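Local atomic coordinates of transcriptional regulator, putative (Pseudomonas syringae pv. tomato, PDB entry 2R5F), a protein that probably acts as a DNA-binding transcriptional regulator of the SorC family, its putative sugar-binding domain likely sensing a carbohydrate effector. Residues A156-G161 / G191-R196. Sequence-based numbering, arbitrary orientation.
Sequences AIVGIG and GDICLR
Gly-161 and Asp-192 form an antiparallel hydrogen-bonded pair: Gly-161 N gives to Asp-192 O at 2.9 Å, and Asp-192 N returns a bond to Gly-161 O at 3.0 Å. Glycines suit this close edge, since Gly-191 CA comes 3.0 Å from Gly-161 O and Asp-192 OD1 lies 3.4 Å from Gly-161 CA. The carboxylate also serves its own turn: with CG between the backbone N and carbonyl carbon (chi1 81°), OD2 accepts from Leu-195 N on its anti side, an Asx motif bracing the type I' turn of a tight hairpin. Beyond the pair the two backbones diverge, and one water bridges the gap, donating to Gly-159 O and accepting from Cys-194 N at 2.8 Å.

The apolar contacts centre on Ile-193, and beta-branched aliphatic residues suit this buried ground, having no polar side-chain atom to satisfy. Its CG2 meets Val-158 CB at 3.8 Å, the two branched side chains crossing nearly at right angles, while its CG1 runs beside Ile-160 CG1 at 4.1 Å. Strand 155-162, flanked by parallel strands 60-63 and 226-230 in this Rossmann-like sheet, thus takes on the hairpin of 191-193 and 196-198; Ile-193 reaches Leu-221 of helix 218-222, and both isoleucines pack against helix 237-245.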
# COMPACT_ATOMS: atom_id res chain seq x y z
N ALA A 156 -4.45 -2.44 -5.74
CA ALA A 156 -3.82 -1.29 -5.04
C ALA A 156 -2.87 -1.77 -3.99
O ALA A 156 -3.22 -2.59 -3.17
CB ALA A 156 -4.87 -0.34 -4.45
N ILE A 157 -1.64 -1.26 -4.03
CA ILE A 157 -0.65 -1.54 -3.02
C ILE A 157 -0.41 -0.28 -2.18
O ILE A 157 0.01 0.75 -2.70
CB ILE A 157 0.70 -1.99 -3.65
CG1 ILE A 157 0.46 -3.05 -4.75
CG2 ILE A 157 1.68 -2.45 -2.53
CD1 ILE A 157 1.64 -3.39 -5.51
N VAL A 158 -0.67 -0.36 -0.88
CA VAL A 158 -0.72 0.85 -0.03
C VAL A 158 0.01 0.65 1.30
O VAL A 158 -0.03 -0.44 1.89
CB VAL A 158 -2.20 1.34 0.25
CG1 VAL A 158 -2.97 1.67 -1.05
CG2 VAL A 158 -2.98 0.32 1.10
N GLY A 159 0.67 1.70 1.77
CA GLY A 159 1.22 1.68 3.10
C GLY A 159 0.11 2.24 3.96
O GLY A 159 -0.89 2.73 3.45
N ILE A 160 0.28 2.17 5.27
CA ILE A 160 -0.71 2.69 6.20
C ILE A 160 0.07 3.60 7.15
O ILE A 160 1.01 3.15 7.79
CB ILE A 160 -1.45 1.53 6.93
CG1 ILE A 160 -2.28 0.72 5.91
CG2 ILE A 160 -2.38 2.05 8.06
CD1 ILE A 160 -2.51 -0.72 6.30
N GLY A 161 -0.28 4.88 7.19
CA GLY A 161 0.37 5.82 8.11
C GLY A 161 -0.36 5.94 9.45
O GLY A 161 -1.59 5.87 9.51
N GLY A 191 -5.14 7.38 11.57
CA GLY A 191 -4.25 6.94 10.49
C GLY A 191 -4.70 7.40 9.12
O GLY A 191 -5.70 8.10 8.99
N ASP A 192 -3.96 7.00 8.09
CA ASP A 192 -4.26 7.39 6.72
C ASP A 192 -3.80 6.33 5.74
O ASP A 192 -2.82 5.61 5.99
CB ASP A 192 -3.60 8.73 6.36
CG ASP A 192 -2.12 8.59 5.98
OD1 ASP A 192 -1.26 8.57 6.87
OD2 ASP A 192 -1.81 8.52 4.77
N ILE A 193 -4.55 6.23 4.65
CA ILE A 193 -4.10 5.57 3.44
C ILE A 193 -4.15 6.65 2.36
O ILE A 193 -5.16 7.35 2.22
CB ILE A 193 -5.00 4.38 3.04
CG1 ILE A 193 -4.86 3.23 4.05
CG2 ILE A 193 -4.64 3.94 1.63
CD1 ILE A 193 -5.86 2.10 3.93
N CYS A 194 -3.04 6.82 1.65
CA CYS A 194 -2.88 7.81 0.58
C CYS A 194 -3.19 9.25 0.99
O CYS A 194 -3.70 10.01 0.20
CB CYS A 194 -3.72 7.44 -0.65
SG CYS A 194 -3.19 5.91 -1.47
N LEU A 195 -2.85 9.61 2.23
CA LEU A 195 -3.19 10.90 2.80
C LEU A 195 -4.71 11.07 2.94
O LEU A 195 -5.21 12.17 3.11
CB LEU A 195 -2.58 12.04 1.98
CG LEU A 195 -1.67 13.02 2.74
CD1 LEU A 195 -0.69 12.28 3.69
CD2 LEU A 195 -0.93 13.89 1.75
N ARG A 196 -5.44 9.96 2.89
CA ARG A 196 -6.85 10.00 3.27
C ARG A 196 -7.03 9.44 4.69
O ARG A 196 -6.78 8.28 4.93
CB ARG A 196 -7.70 9.23 2.24
CG ARG A 196 -7.51 9.70 0.77
CD ARG A 196 -8.03 11.13 0.60
NE ARG A 196 -7.98 11.57 -0.79
CZ ARG A 196 -9.02 12.07 -1.46
NH1 ARG A 196 -10.21 12.20 -0.88
NH2 ARG A 196 -8.88 12.43 -2.73
O HOH W 1 -0.75 5.32 2.01